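Long-range contacts in CRISPR system Cmr subunit Cmr1-1 (Pyrococcus furiosus, PDB 4W8Z), which binds RNA and, with Cmr6, caps the elongated type III-B Cmr ribonucleoprotein complex of CRISPR immunity against mobile genetic elements: residues A[95-105]-A[238-249]; A[279-287]-A[320-328]. All blocks are in the same frame, centred on the assembly; numbering follows the deposited sequence.

In the fold
Both contacts lean on helix 237-264, at different depths. Contact 1 lays the end of helix 95-99 and the turn after it across the start of that helix, so it joins the part matching the RAMP superfamily to the Cmr1-like C-terminal part. Contact 2 stays within the C-terminal part and is the more buried: the entry to strand 284-291 meets the segment leading to helix 327-330. Asparagine amides and a lysine over an indole carry much of the partly buried contact 1, whereas contact 2 relies on backbone bonds and aliphatic packing. Their centres lie about 17 Å apart, and F244, stacked on F286, and S247, probably hydrogen-bonded to F328, connect them.

Contact 1: A[95-105]-A[238-249]; sequences EFKDKNVGYIW and WEVLAQFNNSYK
N245, near the start of helix 237-264, grips the turn that follows helix 95-99. Its amide oxygen OD1 takes two backbone N-H groups, from Y103 N (2.9 Å), in the carbonyl plane on a lone pair, and from I104 N (3.1 Å), close to the C=O axis. Asparagine suits the place because ND2 of the same amide makes a weak bond to OD1 of N100. N100 has the positive phi of a Schellman motif ending helix 95-99; a chi1 of -168° swings its amide away from its own backbone N, and ND2 reaches OD1 of N246 at 2.9 Å.

A bend at chi2 (-72°) lays the K99 chain along one face of the W238 indole: CD makes a CH-pi contact and NZ, 4.3 Å from the five-membered ring centroid, a cation-pi one. K249 makes a CH-pi contact alone, its CG lying over a face of the Y103 ring.

V101, I104 and W105 pack against W238, Y248 and L241. V101 CG2 touches W238 CZ3, I104 CG2 meets Y248 CB at 3.7 Å, and W105 CH2 reaches L241 CD1 at 3.8 Å.

The axes of 95-99 and 238-249 lie at 92°. W105 NE1 bonds to R161 O, while F244 turns to strand 284-291, stacking on F286.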
# COMPACT_ATOMS: atom_id res chain seq x y z
N GLU A 95 2.31 19.76 -13.69
CA GLU A 95 1.43 19.22 -12.66
C GLU A 95 2.04 19.21 -11.25
O GLU A 95 1.33 19.38 -10.26
CB GLU A 95 1.01 17.79 -13.04
CG GLU A 95 0.09 17.11 -12.04
CD GLU A 95 -1.08 16.43 -12.70
OE1 GLU A 95 -1.11 15.18 -12.72
OE2 GLU A 95 -1.98 17.14 -13.20
N PHE A 96 3.36 19.02 -11.17
CA PHE A 96 4.03 18.89 -9.88
C PHE A 96 4.03 20.19 -9.09
O PHE A 96 3.67 20.21 -7.91
CB PHE A 96 5.45 18.37 -10.09
CG PHE A 96 5.50 17.01 -10.73
CD1 PHE A 96 5.45 15.86 -9.96
CD2 PHE A 96 5.56 16.88 -12.11
CE1 PHE A 96 5.47 14.61 -10.55
CE2 PHE A 96 5.59 15.63 -12.71
CZ PHE A 96 5.55 14.49 -11.92
N LYS A 97 4.42 21.28 -9.73
CA LYS A 97 4.35 22.59 -9.10
C LYS A 97 2.88 22.96 -8.86
O LYS A 97 2.50 23.35 -7.76
CB LYS A 97 5.04 23.65 -9.95
N ASP A 98 2.07 22.82 -9.91
CA ASP A 98 0.66 23.21 -9.89
C ASP A 98 -0.14 22.57 -8.76
O ASP A 98 -0.92 23.24 -8.09
CB ASP A 98 -0.00 22.86 -11.23
CG ASP A 98 0.44 23.77 -12.36
OD1 ASP A 98 1.40 24.54 -12.17
OD2 ASP A 98 -0.18 23.70 -13.44
N LYS A 99 0.06 21.27 -8.55
CA LYS A 99 -0.76 20.52 -7.60
C LYS A 99 -0.07 20.32 -6.25
O LYS A 99 -0.64 19.70 -5.35
CB LYS A 99 -1.14 19.16 -8.18
CG LYS A 99 -1.89 19.23 -9.51
CD LYS A 99 -3.31 19.73 -9.33
CE LYS A 99 -4.06 19.73 -10.66
NZ LYS A 99 -5.39 20.37 -10.56
N ASN A 100 1.15 20.84 -6.11
CA ASN A 100 1.92 20.74 -4.87
C ASN A 100 2.16 19.27 -4.49
O ASN A 100 1.71 18.80 -3.45
CB ASN A 100 1.20 21.50 -3.75
CG ASN A 100 2.06 21.69 -2.52
OD1 ASN A 100 3.26 21.41 -2.53
ND2 ASN A 100 1.45 22.17 -1.44
N VAL A 101 2.87 18.56 -5.36
CA VAL A 101 3.13 17.14 -5.20
C VAL A 101 4.60 16.84 -5.50
O VAL A 101 4.99 15.68 -5.64
CB VAL A 101 2.23 16.28 -6.14
CG1 VAL A 101 1.98 14.93 -5.55
CG2 VAL A 101 0.91 16.95 -6.38
N GLY A 102 5.40 17.89 -5.57
CA GLY A 102 6.76 17.78 -6.07
C GLY A 102 7.78 17.09 -5.20
O GLY A 102 8.85 16.71 -5.68
N TYR A 103 7.48 16.92 -3.92
CA TYR A 103 8.41 16.23 -3.04
C TYR A 103 8.06 14.75 -2.88
O TYR A 103 8.94 13.90 -3.00
CB TYR A 103 8.46 16.92 -1.67
CG TYR A 103 9.18 18.25 -1.72
CD1 TYR A 103 10.57 18.31 -1.71
CD2 TYR A 103 8.47 19.44 -1.78
CE1 TYR A 103 11.23 19.53 -1.76
CE2 TYR A 103 9.12 20.66 -1.82
CZ TYR A 103 10.50 20.70 -1.81
OH TYR A 103 11.15 21.91 -1.86
N ILE A 104 6.80 14.43 -2.64
CA ILE A 104 6.42 13.03 -2.50
C ILE A 104 6.60 12.29 -3.82
O ILE A 104 6.92 11.10 -3.82
CB ILE A 104 4.97 12.85 -1.99
CG1 ILE A 104 3.96 13.53 -2.91
CG2 ILE A 104 4.82 13.38 -0.57
CD1 ILE A 104 2.52 13.27 -2.51
N TRP A 105 6.40 12.97 -4.94
CA TRP A 105 6.53 12.35 -6.26
C TRP A 105 7.74 12.87 -7.03
O TRP A 105 7.76 12.82 -8.26
CB TRP A 105 5.27 12.56 -7.10
CG TRP A 105 4.05 11.91 -6.53
CD1 TRP A 105 3.98 11.13 -5.41
CD2 TRP A 105 2.72 11.98 -7.05
NE1 TRP A 105 2.69 10.72 -5.21
CE2 TRP A 105 1.90 11.23 -6.20
CE3 TRP A 105 2.15 12.61 -8.16
CZ2 TRP A 105 0.52 11.09 -6.42
CZ3 TRP A 105 0.78 12.47 -8.37
CH2 TRP A 105 -0.01 11.71 -7.51
N TRP A 238 -6.62 15.94 -4.88
CA TRP A 238 -5.39 16.72 -4.97
C TRP A 238 -5.09 17.46 -3.67
O TRP A 238 -3.92 17.63 -3.31
CB TRP A 238 -5.46 17.71 -6.13
CG TRP A 238 -5.33 17.09 -7.49
CD1 TRP A 238 -6.28 17.07 -8.48
CD2 TRP A 238 -4.18 16.42 -8.02
NE1 TRP A 238 -5.79 16.42 -9.59
CE2 TRP A 238 -4.50 16.01 -9.33
CE3 TRP A 238 -2.91 16.12 -7.52
CZ2 TRP A 238 -3.60 15.32 -10.14
CZ3 TRP A 238 -2.02 15.43 -8.33
CH2 TRP A 238 -2.37 15.04 -9.62
N GLU A 239 -6.13 17.89 -2.97
CA GLU A 239 -5.95 18.61 -1.71
C GLU A 239 -5.35 17.68 -0.66
O GLU A 239 -4.47 18.08 0.11
CB GLU A 239 -7.27 19.19 -1.21
CG GLU A 239 -7.10 20.23 -0.11
CD GLU A 239 -8.39 20.54 0.62
OE1 GLU A 239 -8.97 19.61 1.21
OE2 GLU A 239 -8.82 21.71 0.60
N VAL A 240 -5.82 16.44 -0.63
CA VAL A 240 -5.30 15.42 0.27
C VAL A 240 -3.83 15.13 -0.03
O VAL A 240 -3.00 15.12 0.87
CB VAL A 240 -6.12 14.12 0.18
CG1 VAL A 240 -5.39 12.98 0.88
CG2 VAL A 240 -7.50 14.33 0.77
N LEU A 241 -3.53 14.90 -1.30
CA LEU A 241 -2.16 14.67 -1.74
C LEU A 241 -1.25 15.84 -1.38
O LEU A 241 -0.10 15.65 -1.01
CB LEU A 241 -2.12 14.41 -3.25
CG LEU A 241 -2.57 13.02 -3.71
CD1 LEU A 241 -2.72 12.97 -5.21
CD2 LEU A 241 -1.59 11.97 -3.23
N ALA A 242 -1.79 17.06 -1.49
CA ALA A 242 -1.02 18.25 -1.17
C ALA A 242 -0.68 18.32 0.32
O ALA A 242 0.37 18.82 0.70
CB ALA A 242 -1.77 19.50 -1.60
N GLN A 243 -1.58 17.81 1.16
CA GLN A 243 -1.33 17.76 2.59
C GLN A 243 -0.16 16.84 2.90
O GLN A 243 0.72 17.17 3.70
CB GLN A 243 -2.58 17.31 3.36
CG GLN A 243 -3.52 18.44 3.72
CD GLN A 243 -2.94 19.38 4.76
OE1 GLN A 243 -2.01 19.02 5.49
NE2 GLN A 243 -3.47 20.60 4.83
N PHE A 244 -0.15 15.68 2.25
CA PHE A 244 0.96 14.73 2.36
C PHE A 244 2.28 15.38 1.94
O PHE A 244 3.33 15.11 2.52
CB PHE A 244 0.69 13.49 1.50
CG PHE A 244 -0.22 12.49 2.15
CD1 PHE A 244 0.02 12.03 3.43
CD2 PHE A 244 -1.33 11.99 1.47
CE1 PHE A 244 -0.82 11.10 4.03
CE2 PHE A 244 -2.17 11.06 2.05
CZ PHE A 244 -1.91 10.62 3.33
N ASN A 245 2.21 16.24 0.93
CA ASN A 245 3.41 16.83 0.37
C ASN A 245 4.00 17.89 1.28
O ASN A 245 5.22 17.97 1.44
CB ASN A 245 3.11 17.42 -1.01
CG ASN A 245 4.36 17.83 -1.75
OD1 ASN A 245 5.15 16.98 -2.15
ND2 ASN A 245 4.54 19.13 -1.94
N ASN A 246 3.15 18.71 1.89
CA ASN A 246 3.61 19.71 2.84
C ASN A 246 4.23 19.05 4.06
O ASN A 246 5.31 19.45 4.51
CB ASN A 246 2.48 20.64 3.27
CG ASN A 246 2.04 21.58 2.16
OD1 ASN A 246 2.76 21.78 1.17
ND2 ASN A 246 0.87 22.18 2.32
N SER A 247 3.56 18.03 4.57
CA SER A 247 4.05 17.27 5.71
C SER A 247 5.38 16.61 5.41
O SER A 247 6.32 16.67 6.21
CB SER A 247 3.03 16.21 6.13
OG SER A 247 1.83 16.80 6.57
N TYR A 248 5.48 16.00 4.23
CA TYR A 248 6.68 15.27 3.85
C TYR A 248 7.86 16.21 3.59
O TYR A 248 9.02 15.83 3.78
CB TYR A 248 6.43 14.41 2.61
CG TYR A 248 7.69 13.77 2.06
CD1 TYR A 248 8.26 12.68 2.69
CD2 TYR A 248 8.31 14.29 0.93
CE1 TYR A 248 9.42 12.10 2.20
CE2 TYR A 248 9.47 13.72 0.44
CZ TYR A 248 10.02 12.63 1.07
OH TYR A 248 11.17 12.07 0.57
N LYS A 249 7.57 17.43 3.16
CA LYS A 249 8.62 18.40 2.89
C LYS A 249 9.32 18.79 4.19
O LYS A 249 10.55 18.91 4.24
CB LYS A 249 8.05 19.65 2.21
CG LYS A 249 9.09 20.68 1.82
CD LYS A 249 8.42 21.99 1.42
CE LYS A 249 9.44 23.09 1.16
NZ LYS A 249 8.79 24.43 1.00

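Contact 2: A[279-287]-A[320-328]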
# COMPACT_ATOMS: atom_id res chain seq x y z
N ARG A 279 14.22 2.86 19.01
CA ARG A 279 14.55 3.63 17.81
C ARG A 279 14.30 2.83 16.54
O ARG A 279 14.68 3.25 15.45
CB ARG A 279 16.00 4.10 17.86
CG ARG A 279 16.23 5.31 18.74
CD ARG A 279 17.69 5.70 18.80
NE ARG A 279 18.26 5.43 20.11
CZ ARG A 279 19.37 6.00 20.57
NH1 ARG A 279 20.02 6.89 19.83
NH2 ARG A 279 19.81 5.70 21.78
N ARG A 280 13.67 1.67 16.69
CA ARG A 280 13.33 0.83 15.55
C ARG A 280 11.96 1.20 15.00
O ARG A 280 10.96 0.52 15.28
CB ARG A 280 13.36 -0.65 15.94
N ALA A 281 11.90 2.28 14.23
CA ALA A 281 10.66 2.75 13.63
C ALA A 281 10.27 1.89 12.43
O ALA A 281 11.12 1.21 11.83
CB ALA A 281 10.76 4.21 13.23
N SER A 282 9.00 1.93 12.08
CA SER A 282 8.42 0.95 11.16
C SER A 282 8.00 1.59 9.84
O SER A 282 7.80 2.80 9.77
CB SER A 282 7.23 0.28 11.84
OG SER A 282 7.56 -0.09 13.16
N PRO A 283 7.89 0.77 8.78
CA PRO A 283 7.43 1.28 7.48
C PRO A 283 6.08 2.00 7.56
O PRO A 283 5.19 1.57 8.30
CB PRO A 283 7.30 0.02 6.62
CG PRO A 283 8.25 -0.94 7.24
CD PRO A 283 8.22 -0.67 8.71
N LEU A 284 5.95 3.09 6.82
CA LEU A 284 4.68 3.80 6.72
C LEU A 284 4.32 4.02 5.25
O LEU A 284 5.12 4.52 4.47
CB LEU A 284 4.75 5.14 7.46
CG LEU A 284 3.47 5.97 7.62
CD1 LEU A 284 3.57 6.84 8.86
CD2 LEU A 284 3.21 6.83 6.39
N TRP A 285 3.11 3.61 4.87
CA TRP A 285 2.62 3.86 3.52
C TRP A 285 1.49 4.86 3.60
O TRP A 285 0.79 4.93 4.61
CB TRP A 285 2.10 2.58 2.86
CG TRP A 285 3.08 1.45 2.79
CD1 TRP A 285 4.38 1.44 3.21
CD2 TRP A 285 2.82 0.14 2.25
NE1 TRP A 285 4.94 0.21 2.97
CE2 TRP A 285 4.01 -0.60 2.38
CE3 TRP A 285 1.70 -0.47 1.69
CZ2 TRP A 285 4.11 -1.92 1.97
CZ3 TRP A 285 1.80 -1.78 1.27
CH2 TRP A 285 3.00 -2.49 1.41
N PHE A 286 1.31 5.65 2.55
CA PHE A 286 0.11 6.47 2.49
C PHE A 286 -0.48 6.53 1.09
O PHE A 286 0.19 6.22 0.10
CB PHE A 286 0.38 7.89 3.03
CG PHE A 286 1.45 8.64 2.30
CD1 PHE A 286 1.15 9.41 1.18
CD2 PHE A 286 2.76 8.62 2.76
CE1 PHE A 286 2.14 10.13 0.53
CE2 PHE A 286 3.75 9.33 2.10
CZ PHE A 286 3.44 10.09 0.99
N GLY A 287 -1.75 6.92 1.03
CA GLY A 287 -2.49 6.98 -0.21
C GLY A 287 -3.84 7.60 0.07
O GLY A 287 -4.02 8.26 1.09
N ASN A 320 12.92 5.40 2.63
CA ASN A 320 11.57 5.06 3.06
C ASN A 320 11.01 6.04 4.09
O ASN A 320 11.74 6.55 4.93
CB ASN A 320 11.52 3.65 3.65
CG ASN A 320 11.70 2.58 2.61
OD1 ASN A 320 11.52 2.81 1.42
ND2 ASN A 320 12.05 1.38 3.06
N VAL A 321 9.70 6.28 4.02
CA VAL A 321 9.02 7.07 5.03
C VAL A 321 8.64 6.17 6.21
O VAL A 321 7.99 5.14 6.02
CB VAL A 321 7.76 7.75 4.46
CG1 VAL A 321 7.01 8.48 5.55
CG2 VAL A 321 8.15 8.72 3.34
N LEU A 322 9.05 6.55 7.41
CA LEU A 322 8.83 5.71 8.58
C LEU A 322 7.73 6.25 9.48
O LEU A 322 7.17 7.31 9.22
CB LEU A 322 10.12 5.57 9.39
CG LEU A 322 11.34 5.02 8.64
CD1 LEU A 322 12.48 4.82 9.61
CD2 LEU A 322 10.99 3.71 7.92
N SER A 323 7.44 5.51 10.55
CA SER A 323 6.27 5.80 11.37
C SER A 323 6.37 7.10 12.15
O SER A 323 5.37 7.62 12.63
CB SER A 323 6.03 4.65 12.33
OG SER A 323 7.12 4.53 13.23
N ASN A 324 7.58 7.65 12.29
CA ASN A 324 7.72 8.92 12.98
C ASN A 324 7.24 10.10 12.13
O ASN A 324 7.33 11.26 12.55
CB ASN A 324 9.17 9.14 13.42
CG ASN A 324 10.15 9.11 12.26
OD1 ASN A 324 9.86 8.57 11.20
ND2 ASN A 324 11.32 9.68 12.47
N PHE A 325 6.74 9.79 10.94
CA PHE A 325 6.20 10.79 10.02
C PHE A 325 4.78 11.19 10.42
O PHE A 325 4.27 12.22 9.97
CB PHE A 325 6.23 10.24 8.59
CG PHE A 325 5.39 11.01 7.61
CD1 PHE A 325 5.74 12.28 7.21
CD2 PHE A 325 4.25 10.43 7.07
CE1 PHE A 325 4.97 12.98 6.30
CE2 PHE A 325 3.47 11.13 6.15
CZ PHE A 325 3.83 12.40 5.77
N ASP A 326 4.15 10.40 11.28
CA ASP A 326 2.75 10.64 11.62
C ASP A 326 2.53 11.95 12.38
O ASP A 326 1.46 12.55 12.28
CB ASP A 326 2.17 9.47 12.43
CG ASP A 326 3.05 9.09 13.62
OD1 ASP A 326 3.88 9.92 14.05
OD2 ASP A 326 2.90 7.95 14.10
N TRP A 327 3.53 12.39 13.13
CA TRP A 327 3.44 13.68 13.83
C TRP A 327 3.17 14.81 12.84
O TRP A 327 2.41 15.73 13.13
CB TRP A 327 4.72 13.99 14.61
CG TRP A 327 4.84 15.45 14.95
CD1 TRP A 327 5.54 16.40 14.25
CD2 TRP A 327 4.23 16.13 16.04
NE1 TRP A 327 5.40 17.63 14.85
CE2 TRP A 327 4.60 17.49 15.95
CE3 TRP A 327 3.40 15.73 17.10
CZ2 TRP A 327 4.17 18.45 16.87
CZ3 TRP A 327 2.98 16.68 18.01
CH2 TRP A 327 3.37 18.02 17.89
N PHE A 328 3.79 14.73 11.67
CA PHE A 328 3.73 15.81 10.70
C PHE A 328 2.39 15.84 9.97
O PHE A 328 2.12 16.74 9.17
CB PHE A 328 4.89 15.71 9.72
CG PHE A 328 6.24 15.81 10.39
CD1 PHE A 328 6.89 14.68 10.84
CD2 PHE A 328 6.83 17.05 10.59
CE1 PHE A 328 8.12 14.77 11.47
CE2 PHE A 328 8.06 17.15 11.22
CZ PHE A 328 8.70 16.01 11.66
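A single antiparallel beta bridge of the non-hydrogen-bonded kind, P283 with L322, joins the entry to strand 284-291 to the segment leading to helix 327-330, at an edge of the antiparallel sheet in the Cmr1-like C-terminal part. Of its two flanking bonds, L284 N to V321 O is 3.0 Å long and in the carbonyl plane; S323 N to S282 O is weak because bent (120°). Proline is tolerated because both bonds use its neighbours, S282 O and L284 N. On the sheet side, P283 and W285 bond through their backbones to F302 and I300. A further weak bond, straight but long, runs from S282 N to S323 OG. Serine suits position 323 because its hydroxyl, set between its own N and carbonyl carbon (chi1 64°), can meet a main-chain N-H beside the small methyl of A281.

L284 is the apolar centre. Its forked end divides the work: CD1 lies against L322 O and S323 CA, while CD2 approaches V321 CG1 at 4.2 Å. F286, next but one along the strand, brings CD2 to 4.3 Å from F325 CE2, the two rings meeting obliquely with planes at 33°.

Helix 237-264 backs the 3-10 turn 323-325: the rings of Y251 and F325 meet edge-to-face, and Y251 OH bonds to L322 N. D326 is salt-bridged to K301. At the edge of the F325 ring, near its plane, L284 CD2 rests 3.8 Å from CD2 of F325.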